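Putative xanthine dehydrogenase YAGS fad-binding subunit (Escherichia coli, PDB 5G5G) probably oxidises aldehydes as the large, molybdenum cofactor-binding subunit of a three-chain periplasmic oxidoreductase that also carries an iron-sulfur cluster. Local coordinates at residues 595-600 with 724-729; 430-435 with 704-710; 192-198 with 265-270; 444-448 with 570-574. One frame throughout, in Å; residues are numbered along the deposited sequence.

Overall arrangement
Following the chain from the N terminus, interaction 3 comes first and is complete before the others begin, pairing 192-198 with 265-270 in the middle of a mixed sheet; both segments fall in the first cofactor-binding domain. Residues 430-435 then open interaction 2. Before it closes, interaction 4 both opens, at 444-448, and closes, at 570-574, as two paired strands of another sheet on the far side of the chain's centre. Residues 595-600 open interaction 1, helix 704-710 completes interaction 2, and 724-729 completes interaction 1, so interactions 1 and 2 cross. These two touch, V595 lying beside L430, and tie the C-terminal region to the sheet that holds strands 429-441 and 584-596.

Interaction 1 (595-600 with 724-729); sequences VHSATG and LLDKLP
L728 drives its side chain into the bend 596-600, where its CD1 lies 3.7 Å from G600 CA. With CG beside the backbone N (chi1 -64°), that methyl rests among the peptides that close the turn, whose G600 N bonds back to H596 O at 2.9 Å. L725 arrives less directly: its CB does not aim at the bend, but CG anti to the backbone N (chi1 -160°) brings CD1 to 3.4 Å from T599 O, and A598 O is almost as near. Next to them, L724 CD1 meets V595 CG1 at 3.9 Å, crossing at a slant, while P729 CD lies against S597 O. No hydrogen bond spans the contact; the branched leucines fill the shallow surface of the bend by van der Waals contact. G600 has a positive phi, which favours glycine, and a CB there would point at the leucines. H596 points away from the leucines, and its ND1 accepts from A598 N at 3.1 Å, steadying the bend from that side. S597 O and A598 O are each bonded by a basic side chain of another protein chain. The bend is a β-hairpin turn joining strands 584-596 and 602-612, packed against the C-terminal tail.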
loop_
_atom_site.group_PDB
_atom_site.type_symbol
_atom_site.label_atom_id
_atom_site.label_comp_id
_atom_site.label_asym_id
_atom_site.label_seq_id
_atom_site.Cartn_x
_atom_site.Cartn_y
_atom_site.Cartn_z
ATOM N N VAL C 595 -23.707 1.633 1.133
ATOM C CA VAL C 595 -23.437 1.771 2.567
ATOM C C VAL C 595 -24.356 0.767 3.254
ATOM O O VAL C 595 -25.583 0.782 3.062
ATOM C CB VAL C 595 -23.665 3.192 3.101
ATOM C CG1 VAL C 595 -23.446 3.246 4.629
ATOM C CG2 VAL C 595 -22.750 4.207 2.382
ATOM N N HIS C 596 -23.763 -0.117 4.031
ATOM C CA HIS C 596 -24.589 -1.129 4.678
ATOM C C HIS C 596 -25.525 -0.484 5.700
ATOM O O HIS C 596 -25.092 0.244 6.620
ATOM C CB HIS C 596 -23.736 -2.250 5.295
ATOM C CG HIS C 596 -24.517 -3.493 5.553
ATOM N ND1 HIS C 596 -25.376 -3.612 6.607
ATOM C CD2 HIS C 596 -24.581 -4.665 4.880
ATOM C CE1 HIS C 596 -25.964 -4.793 6.577
ATOM N NE2 HIS C 596 -25.485 -5.461 5.539
ATOM N N SER C 597 -26.819 -0.715 5.543
ATOM C CA SER C 597 -27.807 0.003 6.357
ATOM C C SER C 597 -27.717 -0.363 7.823
ATOM O O SER C 597 -28.168 0.416 8.672
ATOM C CB SER C 597 -29.230 -0.174 5.860
ATOM O OG SER C 597 -29.650 -1.521 6.007
ATOM N N ALA C 598 -27.226 -1.564 8.114
ATOM C CA ALA C 598 -26.973 -1.963 9.491
ATOM C C ALA C 598 -25.632 -1.547 10.052
ATOM O O ALA C 598 -25.628 -0.890 11.088
ATOM C CB ALA C 598 -27.184 -3.466 9.718
ATOM N N THR C 599 -24.531 -1.929 9.387
ATOM C CA THR C 599 -23.189 -1.865 9.963
ATOM C C THR C 599 -22.465 -0.582 9.593
ATOM O O THR C 599 -21.451 -0.278 10.207
ATOM C CB THR C 599 -22.284 -3.009 9.463
ATOM O OG1 THR C 599 -22.126 -2.907 8.022
ATOM C CG2 THR C 599 -22.875 -4.331 9.897
ATOM N N GLY C 600 -22.941 0.121 8.564
ATOM C CA GLY C 600 -22.235 1.311 8.071
ATOM C C GLY C 600 -21.025 1.104 7.192
ATOM O O GLY C 600 -20.352 2.079 6.803
ATOM N N LEU C 724 -20.702 7.085 10.703
ATOM C CA LEU C 724 -22.039 6.994 10.107
ATOM C C LEU C 724 -23.056 6.321 10.992
ATOM O O LEU C 724 -24.268 6.656 10.940
ATOM C CB LEU C 724 -21.950 6.165 8.811
ATOM C CG LEU C 724 -20.990 6.600 7.709
ATOM C CD1 LEU C 724 -21.021 5.656 6.497
ATOM C CD2 LEU C 724 -21.347 7.996 7.240
ATOM N N LEU C 725 -22.588 5.384 11.816
ATOM C CA LEU C 725 -23.464 4.373 12.436
ATOM C C LEU C 725 -24.701 4.948 13.163
ATOM O O LEU C 725 -25.832 4.490 12.981
ATOM C CB LEU C 725 -22.604 3.544 13.408
ATOM C CG LEU C 725 -23.081 2.176 13.849
ATOM C CD1 LEU C 725 -23.288 1.259 12.661
ATOM C CD2 LEU C 725 -22.006 1.596 14.758
ATOM N N ASP C 726 -24.495 5.949 13.995
ATOM C CA ASP C 726 -25.617 6.483 14.774
ATOM C C ASP C 726 -26.613 7.370 13.994
ATOM O O ASP C 726 -27.554 7.862 14.609
ATOM C CB ASP C 726 -25.141 7.159 16.075
ATOM C CG ASP C 726 -24.435 8.492 15.845
ATOM O OD1 ASP C 726 -24.366 8.960 14.695
ATOM O OD2 ASP C 726 -23.917 9.063 16.841
ATOM N N LYS C 727 -26.428 7.567 12.688
ATOM C CA LYS C 727 -27.464 8.220 11.831
ATOM C C LYS C 727 -28.022 7.357 10.673
ATOM O O LYS C 727 -28.733 7.880 9.810
ATOM C CB LYS C 727 -26.961 9.590 11.344
ATOM C CG LYS C 727 -26.788 10.593 12.503
ATOM C CD LYS C 727 -26.314 12.006 12.133
ATOM C CE LYS C 727 -24.858 12.048 11.641
ATOM N NZ LYS C 727 -23.792 12.013 12.694
ATOM N N LEU C 728 -27.778 6.046 10.694
ATOM C CA LEU C 728 -28.363 5.108 9.727
ATOM C C LEU C 728 -29.809 4.688 10.106
ATOM O O LEU C 728 -30.264 4.951 11.247
ATOM C CB LEU C 728 -27.489 3.877 9.633
ATOM C CG LEU C 728 -26.113 4.135 9.100
ATOM C CD1 LEU C 728 -25.340 2.845 9.257
ATOM C CD2 LEU C 728 -26.179 4.585 7.646
ATOM N N PRO C 729 -30.515 3.980 9.181
ATOM C CA PRO C 729 -31.906 3.655 9.493
ATOM C C PRO C 729 -32.001 2.600 10.612
ATOM O O PRO C 729 -30.995 1.998 10.998
ATOM C CB PRO C 729 -32.460 3.115 8.154
ATOM C CG PRO C 729 -31.453 3.505 7.091
ATOM C CD PRO C 729 -30.146 3.446 7.849
#

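Interaction 2 (430-435 with 704-710); sequences LVGHGV and NAVYNAT
G432 and A709 bring strand 430-435 and helix 704-710 almost backbone to backbone, their CA atoms 3.8 Å apart, and G434 does the same with A705. The axes of the two segments approach to 5.5 Å, which glycine on the strand and alanine on the helix make possible: a CB on either glycine would point into the helix and clash with its backbone. Instead, A709 CB sits 3.5 Å from G432 N, and G432 CA makes a CH···O contact with A705 O. Two asparagines clamp the strand. N708, with CG anti to the backbone N (chi1 -179°), brings its amide obliquely past H433, where OD1 accepts from H433 N at 2.9 Å, straight at the hydrogen (168°) though the donor is tilted from the carbonyl plane. N704 ND2 donates an N-H to V435 O at 3.0 Å, the acceptor lying close to the plane of the amide. A water bridges V431 O and N708 OD1, adding a second donor to OD1. Farther out, N708 ND2 bonds N418 O and N704 ND2 also bonds E362 O, so both amides are held; H433 NE2 bonds E592 OE1, which holds the imidazole. Backbone bonds of G432 and G434 to V593 and V591 place the strand in its sheet. Asparagine thus supplies, without charge, hydrogen-bond partners for H433 N and V435 O, probably offsetting the cost of burying them.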
loop_
_atom_site.group_PDB
_atom_site.type_symbol
_atom_site.label_atom_id
_atom_site.label_comp_id
_atom_site.label_asym_id
_atom_site.label_seq_id
_atom_site.Cartn_x
_atom_site.Cartn_y
_atom_site.Cartn_z
ATOM N N LEU C 430 -27.676 0.763 1.226
ATOM C CA LEU C 430 -28.088 2.092 0.744
ATOM C C LEU C 430 -27.154 2.456 -0.388
ATOM O O LEU C 430 -25.924 2.372 -0.235
ATOM C CB LEU C 430 -27.989 3.141 1.844
ATOM C CG LEU C 430 -28.968 2.977 2.998
ATOM C CD1 LEU C 430 -28.427 3.553 4.310
ATOM C CD2 LEU C 430 -30.298 3.610 2.629
ATOM N N VAL C 431 -27.720 2.812 -1.536
ATOM C CA VAL C 431 -26.934 3.182 -2.715
ATOM C C VAL C 431 -26.942 4.676 -2.938
ATOM O O VAL C 431 -27.996 5.349 -2.793
ATOM C CB VAL C 431 -27.494 2.504 -3.955
ATOM C CG1 VAL C 431 -26.701 2.888 -5.172
ATOM C CG2 VAL C 431 -27.466 0.973 -3.747
ATOM N N GLY C 432 -25.783 5.200 -3.288
ATOM C CA GLY C 432 -25.629 6.614 -3.573
ATOM C C GLY C 432 -24.701 6.872 -4.729
ATOM O O GLY C 432 -23.817 6.058 -5.032
ATOM N N HIS C 433 -24.910 8.037 -5.364
ATOM C CA HIS C 433 -24.156 8.524 -6.482
ATOM C C HIS C 433 -23.568 9.875 -6.135
ATOM O O HIS C 433 -24.259 10.706 -5.529
ATOM C CB HIS C 433 -25.055 8.635 -7.730
ATOM C CG HIS C 433 -25.710 7.349 -8.102
ATOM N ND1 HIS C 433 -26.952 6.982 -7.627
ATOM C CD2 HIS C 433 -25.249 6.288 -8.815
ATOM C CE1 HIS C 433 -27.271 5.791 -8.101
ATOM N NE2 HIS C 433 -26.230 5.324 -8.779
ATOM N N GLY C 434 -22.293 10.062 -6.446
ATOM C CA GLY C 434 -21.564 11.308 -6.181
ATOM C C GLY C 434 -20.678 11.713 -7.330
ATOM O O GLY C 434 -20.237 10.873 -8.130
ATOM N N VAL C 435 -20.403 13.022 -7.400
ATOM C CA VAL C 435 -19.502 13.554 -8.372
ATOM C C VAL C 435 -18.547 14.529 -7.746
ATOM O O VAL C 435 -18.886 15.190 -6.746
ATOM C CB VAL C 435 -20.284 14.258 -9.520
ATOM C CG1 VAL C 435 -21.108 15.439 -8.983
ATOM C CG2 VAL C 435 -19.387 14.688 -10.663
ATOM N N ASN C 704 -19.187 12.401 -1.405
ATOM C CA ASN C 704 -20.425 12.940 -1.889
ATOM C C ASN C 704 -21.443 11.799 -2.185
ATOM O O ASN C 704 -22.634 11.957 -1.977
ATOM C CB ASN C 704 -20.159 13.776 -3.102
ATOM C CG ASN C 704 -19.420 15.104 -2.774
ATOM O OD1 ASN C 704 -19.419 15.578 -1.652
ATOM N ND2 ASN C 704 -18.852 15.699 -3.772
ATOM N N ALA C 705 -20.949 10.668 -2.685
ATOM C CA ALA C 705 -21.782 9.471 -2.913
ATOM C C ALA C 705 -22.274 8.884 -1.614
ATOM O O ALA C 705 -23.409 8.450 -1.527
ATOM C CB ALA C 705 -21.016 8.408 -3.742
ATOM N N VAL C 706 -21.410 8.824 -0.591
ATOM C CA VAL C 706 -21.855 8.413 0.748
ATOM C C VAL C 706 -22.944 9.328 1.314
ATOM O O VAL C 706 -23.935 8.843 1.881
ATOM C CB VAL C 706 -20.671 8.305 1.736
ATOM C CG1 VAL C 706 -21.159 8.123 3.163
ATOM C CG2 VAL C 706 -19.693 7.171 1.327
ATOM N N TYR C 707 -22.769 10.643 1.125
ATOM C CA TYR C 707 -23.824 11.570 1.507
ATOM C C TYR C 707 -25.128 11.257 0.761
ATOM O O TYR C 707 -26.220 11.207 1.363
ATOM C CB TYR C 707 -23.442 13.022 1.275
ATOM C CG TYR C 707 -24.610 13.947 1.558
ATOM C CD1 TYR C 707 -25.068 14.131 2.859
ATOM C CD2 TYR C 707 -25.276 14.617 0.535
ATOM C CE1 TYR C 707 -26.161 14.946 3.144
ATOM C CE2 TYR C 707 -26.361 15.430 0.833
ATOM C CZ TYR C 707 -26.792 15.584 2.126
ATOM O OH TYR C 707 -27.847 16.381 2.417
ATOM N N ASN C 708 -25.031 11.107 -0.556
ATOM C CA ASN C 708 -26.222 10.807 -1.332
ATOM C C ASN C 708 -26.850 9.471 -0.859
ATOM O O ASN C 708 -28.077 9.308 -0.818
ATOM C CB ASN C 708 -25.891 10.761 -2.815
ATOM C CG ASN C 708 -27.108 10.473 -3.678
ATOM O OD1 ASN C 708 -27.257 9.378 -4.219
ATOM N ND2 ASN C 708 -28.023 11.437 -3.760
ATOM N N ALA C 709 -26.026 8.508 -0.462
ATOM C CA ALA C 709 -26.605 7.229 0.032
ATOM C C ALA C 709 -27.302 7.289 1.357
ATOM O O ALA C 709 -28.271 6.542 1.569
ATOM C CB ALA C 709 -25.540 6.163 0.093
ATOM N N THR C 710 -26.794 8.123 2.272
ATOM C CA THR C 710 -27.181 8.083 3.654
ATOM C C THR C 710 -27.830 9.352 4.194
ATOM O O THR C 710 -28.456 9.306 5.231
ATOM C CB THR C 710 -25.968 7.840 4.558
ATOM O OG1 THR C 710 -24.980 8.875 4.388
ATOM C CG2 THR C 710 -25.294 6.497 4.229
HETATM O O HOH W 1 -29.307 7.672 -3.755
HETATM O O HOH W 2 -30.042 5.874 -0.796
#

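Interaction 3 (192-198 with 265-270); sequences PHASMAV and PVKVML
The imidazole of H193 is met at a slant by L270, whose CD1 comes to 4.1 Å from the ring's CG and closer still to CB. H193 NE2 is bonded to G244 O. M269, crossing at a slant, touches P192 on CB and CG: its CG lies 3.6 Å from P192 CB, and its SD 3.9 Å from P192 CG. M269 reaches there because CG stands anti to its backbone N (chi1 -177°), after which the chain folds at the sulfur. An alanine at M269 removes the methylene and sulfur that touch P192, and is likely to leave the proline ring without packing at this end. At the other end, the side chains of V198 and P265 lie side by side, pointing the same way, V198 CG2 3.6 Å from P265 CB. Strands 194-198 and 266-269 run antiparallel within a seven-stranded mixed sheet, with S195-V268 and A197-V266 as hydrogen-bonded pairs. S195 N reaches V268 O at 2.9 Å and V268 N returns the bond to S195 O, each nearly along the C=O axis. A194 and M269, with M196 and K267, share one face; S195 and A197, small enough to admit helix 250-262 closely, share the other with V268 and V266. S195 OG bonds D251 and T208. K267 NZ hydrogen-bonds Y39 O, adds a cation-pi contact, and forms a salt bridge to an acidic side chain of another protein chain.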
loop_
_atom_site.group_PDB
_atom_site.type_symbol
_atom_site.label_atom_id
_atom_site.label_comp_id
_atom_site.label_asym_id
_atom_site.label_seq_id
_atom_site.Cartn_x
_atom_site.Cartn_y
_atom_site.Cartn_z
ATOM N N PRO C 192 10.083 -1.762 -0.425
ATOM C CA PRO C 192 10.677 -0.979 0.629
ATOM C C PRO C 192 11.850 -0.215 0.059
ATOM O O PRO C 192 12.580 -0.744 -0.817
ATOM C CB PRO C 192 11.179 -2.081 1.632
ATOM C CG PRO C 192 10.251 -3.235 1.440
ATOM C CD PRO C 192 10.033 -3.195 -0.075
ATOM N N HIS C 193 12.117 0.948 0.617
ATOM C CA HIS C 193 13.280 1.706 0.215
ATOM C C HIS C 193 14.523 0.823 0.423
ATOM O O HIS C 193 14.685 0.183 1.455
ATOM C CB HIS C 193 13.448 2.962 1.061
ATOM C CG HIS C 193 12.396 3.992 0.853
ATOM N ND1 HIS C 193 11.086 3.821 1.225
ATOM C CD2 HIS C 193 12.464 5.220 0.292
ATOM C CE1 HIS C 193 10.398 4.901 0.913
ATOM N NE2 HIS C 193 11.212 5.771 0.357
ATOM N N ALA C 194 15.392 0.792 -0.585
ATOM C CA ALA C 194 16.634 0.039 -0.508
ATOM C C ALA C 194 17.725 0.555 -1.414
ATOM O O ALA C 194 17.434 1.100 -2.480
ATOM C CB ALA C 194 16.371 -1.434 -0.824
ATOM N N SER C 195 18.978 0.307 -1.014
ATOM C CA SER C 195 20.141 0.740 -1.787
ATOM C C SER C 195 21.293 -0.224 -1.572
ATOM O O SER C 195 21.420 -0.852 -0.494
ATOM C CB SER C 195 20.607 2.155 -1.379
ATOM O OG SER C 195 19.614 3.156 -1.568
ATOM N N MET C 196 22.145 -0.326 -2.562
ATOM C CA MET C 196 23.430 -1.030 -2.452
ATOM C C MET C 196 24.527 -0.102 -2.904
ATOM O O MET C 196 24.408 0.539 -3.972
ATOM C CB MET C 196 23.446 -2.310 -3.290
ATOM C CG MET C 196 24.744 -3.060 -3.163
ATOM S SD MET C 196 24.748 -4.679 -3.931
ATOM C CE MET C 196 24.986 -4.196 -5.633
ATOM N N ALA C 197 25.594 -0.012 -2.103
ATOM C CA ALA C 197 26.750 0.840 -2.437
ATOM C C ALA C 197 27.985 0.027 -2.663
ATOM O O ALA C 197 28.245 -0.906 -1.912
ATOM C CB ALA C 197 26.997 1.845 -1.356
ATOM N N VAL C 198 28.781 0.415 -3.648
ATOM C CA VAL C 198 30.138 -0.104 -3.898
ATOM C C VAL C 198 31.025 1.113 -4.122
ATOM O O VAL C 198 30.719 1.995 -4.989
ATOM C CB VAL C 198 30.227 -0.977 -5.193
ATOM C CG1 VAL C 198 31.640 -1.418 -5.551
ATOM C CG2 VAL C 198 29.339 -2.182 -5.108
ATOM N N PRO C 265 31.126 -3.931 -0.525
ATOM C CA PRO C 265 29.761 -3.458 -0.833
ATOM C C PRO C 265 28.783 -3.806 0.329
ATOM O O PRO C 265 28.971 -4.802 1.056
ATOM C CB PRO C 265 29.363 -4.228 -2.098
ATOM C CG PRO C 265 30.637 -4.700 -2.677
ATOM C CD PRO C 265 31.627 -4.859 -1.548
ATOM N N VAL C 266 27.821 -2.925 0.527
ATOM C CA VAL C 266 26.822 -3.086 1.570
ATOM C C VAL C 266 25.475 -2.755 0.970
ATOM O O VAL C 266 25.343 -1.773 0.248
ATOM C CB VAL C 266 27.090 -2.162 2.780
ATOM C CG1 VAL C 266 25.958 -2.270 3.816
ATOM C CG2 VAL C 266 28.457 -2.461 3.397
ATOM N N LYS C 267 24.480 -3.575 1.275
ATOM C CA LYS C 267 23.094 -3.266 0.905
ATOM C C LYS C 267 22.219 -3.118 2.116
ATOM O O LYS C 267 22.435 -3.779 3.142
ATOM C CB LYS C 267 22.530 -4.272 -0.079
ATOM C CG LYS C 267 22.525 -5.682 0.344
ATOM C CD LYS C 267 21.993 -6.509 -0.818
ATOM C CE LYS C 267 21.572 -7.881 -0.440
ATOM N NZ LYS C 267 20.891 -8.655 -1.515
ATOM N N VAL C 268 21.309 -2.184 2.027
ATOM C CA VAL C 268 20.451 -1.754 3.137
ATOM C C VAL C 268 19.017 -1.597 2.628
ATOM O O VAL C 268 18.794 -0.907 1.629
ATOM C CB VAL C 268 20.894 -0.376 3.676
ATOM C CG1 VAL C 268 19.957 0.099 4.790
ATOM C CG2 VAL C 268 22.332 -0.447 4.195
ATOM N N MET C 269 18.071 -2.255 3.283
ATOM C CA MET C 269 16.651 -2.047 3.025
ATOM C C MET C 269 16.016 -1.492 4.305
ATOM O O MET C 269 16.353 -1.947 5.419
ATOM C CB MET C 269 15.987 -3.373 2.694
ATOM C CG MET C 269 14.516 -3.250 2.339
ATOM S SD MET C 269 13.752 -4.856 1.865
ATOM C CE MET C 269 14.933 -5.314 0.633
ATOM N N LEU C 270 15.132 -0.535 4.174
ATOM C CA LEU C 270 14.369 -0.049 5.344
ATOM C C LEU C 270 13.261 -1.076 5.628
ATOM O O LEU C 270 12.396 -1.317 4.778
ATOM C CB LEU C 270 13.767 1.315 5.081
ATOM C CG LEU C 270 14.735 2.410 4.618
ATOM C CD1 LEU C 270 14.014 3.751 4.582
ATOM C CD2 LEU C 270 15.862 2.484 5.574
#

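Interaction 4 (444-448 with 570-574); sequences LEKSG and ESIEF
S447 and I572 form an antiparallel hydrogen-bonded pair, S447 N to I572 O at 3.1 Å and I572 N back to S447 O at 2.9 Å, and G448 faces S571 as the following non-hydrogen-bonded pair. G448 fits because S571 OG stands 3.2 Å from its CA, where a CB would collide with the hydroxyl. Beyond them, F574 takes over the contact. L444 lies over one face of its ring, CB forming a CH-pi contact 3.9 Å from the centroid. L444 and F574 cross at about a right angle; with CG beside the backbone N (chi1 -69°), L444 carries CG and CD1 on across the ring toward CE1. At the rim of the same ring, close to its plane, E445 O approaches CE2 to 3.3 Å. Replacing F574 with an alanine would probably leave L444 without the face it rests on and open a gap beside E445 O. On the more open flank K446, fully extended, runs alongside E573, CG to CG at 4.0 Å. K446 NZ is 3.7 Å from E573 OE2, a long salt bridge. Strand 2-3 continues the sheet past 570-574, E573 packing on K2. Chemically, two backbone hydrogen bonds fix the pair, with an aromatic ring whose face suits aliphatic carbon and whose faintly positive rim suits a carbonyl oxygen; the distant ion pair is likely to add little.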
loop_
_atom_site.group_PDB
_atom_site.type_symbol
_atom_site.label_atom_id
_atom_site.label_comp_id
_atom_site.label_asym_id
_atom_site.label_seq_id
_atom_site.Cartn_x
_atom_site.Cartn_y
_atom_site.Cartn_z
ATOM N N LEU C 444 6.471 22.261 -16.580
ATOM C CA LEU C 444 7.475 22.013 -17.580
ATOM C C LEU C 444 8.844 22.157 -16.948
ATOM O O LEU C 444 9.060 23.087 -16.206
ATOM C CB LEU C 444 7.387 23.039 -18.692
ATOM C CG LEU C 444 6.185 23.028 -19.645
ATOM C CD1 LEU C 444 5.877 21.636 -20.156
ATOM C CD2 LEU C 444 4.957 23.658 -19.015
ATOM N N GLU C 445 9.770 21.289 -17.320
ATOM C CA GLU C 445 11.127 21.283 -16.805
ATOM C C GLU C 445 12.044 20.774 -17.925
ATOM O O GLU C 445 11.606 20.010 -18.800
ATOM C CB GLU C 445 11.223 20.364 -15.594
ATOM C CG GLU C 445 10.469 20.792 -14.324
ATOM C CD GLU C 445 10.971 22.096 -13.681
ATOM O OE1 GLU C 445 12.203 22.391 -13.771
ATOM O OE2 GLU C 445 10.114 22.835 -13.096
ATOM N N LYS C 446 13.280 21.263 -17.961
ATOM C CA LYS C 446 14.238 20.825 -18.956
ATOM C C LYS C 446 14.510 19.325 -18.899
ATOM O O LYS C 446 14.617 18.754 -17.792
ATOM C CB LYS C 446 15.572 21.572 -18.726
ATOM C CG LYS C 446 16.686 21.237 -19.701
ATOM C CD LYS C 446 17.990 21.961 -19.356
ATOM C CE LYS C 446 19.047 21.760 -20.455
ATOM N NZ LYS C 446 20.342 22.435 -20.129
ATOM N N SER C 447 14.662 18.695 -20.074
ATOM C CA SER C 447 14.902 17.285 -20.129
ATOM C C SER C 447 15.668 16.896 -21.353
ATOM O O SER C 447 15.397 17.403 -22.437
ATOM C CB SER C 447 13.579 16.533 -20.092
ATOM O OG SER C 447 13.766 15.127 -19.876
ATOM N N GLY C 448 16.605 15.964 -21.206
ATOM C CA GLY C 448 17.466 15.540 -22.304
ATOM C C GLY C 448 17.546 14.048 -22.520
ATOM O O GLY C 448 17.118 13.260 -21.680
ATOM N N GLU C 570 20.474 15.713 -27.133
ATOM C CA GLU C 570 19.866 17.042 -27.032
ATOM C C GLU C 570 18.936 17.115 -25.836
ATOM O O GLU C 570 18.496 16.128 -25.328
ATOM C CB GLU C 570 19.047 17.381 -28.304
ATOM C CG GLU C 570 19.796 17.364 -29.617
ATOM C CD GLU C 570 20.782 18.500 -29.815
ATOM O OE1 GLU C 570 20.524 19.614 -29.310
ATOM O OE2 GLU C 570 21.765 18.283 -30.544
ATOM N N SER C 571 18.606 18.339 -25.474
ATOM C CA SER C 571 17.610 18.626 -24.480
ATOM C C SER C 571 16.546 19.571 -25.033
ATOM O O SER C 571 16.796 20.327 -25.970
ATOM C CB SER C 571 18.252 19.275 -23.266
ATOM O OG SER C 571 19.078 18.324 -22.608
ATOM N N ILE C 572 15.381 19.485 -24.416
ATOM C CA ILE C 572 14.358 20.491 -24.549
ATOM C C ILE C 572 14.350 21.412 -23.345
ATOM O O ILE C 572 14.422 20.945 -22.185
ATOM C CB ILE C 572 13.006 19.849 -24.811
ATOM C CG1 ILE C 572 12.005 20.950 -25.167
ATOM C CG2 ILE C 572 12.494 18.995 -23.673
ATOM C CD1 ILE C 572 11.078 20.606 -26.256
ATOM N N GLU C 573 14.206 22.707 -23.617
ATOM C CA GLU C 573 14.054 23.732 -22.594
ATOM C C GLU C 573 12.798 24.489 -22.900
ATOM O O GLU C 573 12.415 24.572 -24.054
ATOM C CB GLU C 573 15.201 24.736 -22.675
ATOM C CG GLU C 573 16.562 24.150 -22.395
ATOM C CD GLU C 573 17.623 25.230 -22.376
ATOM O OE1 GLU C 573 17.642 26.045 -23.314
ATOM O OE2 GLU C 573 18.408 25.256 -21.427
ATOM N N PHE C 574 12.196 25.058 -21.869
ATOM C CA PHE C 574 10.889 25.723 -21.992
ATOM C C PHE C 574 10.954 27.194 -21.661
ATOM O O PHE C 574 11.571 27.581 -20.701
ATOM C CB PHE C 574 9.865 25.018 -21.128
ATOM C CG PHE C 574 9.582 23.620 -21.567
ATOM C CD1 PHE C 574 8.633 23.361 -22.542
ATOM C CD2 PHE C 574 10.328 22.556 -21.072
ATOM C CE1 PHE C 574 8.401 22.047 -22.990
ATOM C CE2 PHE C 574 10.100 21.237 -21.501
ATOM C CZ PHE C 574 9.126 20.991 -22.462
#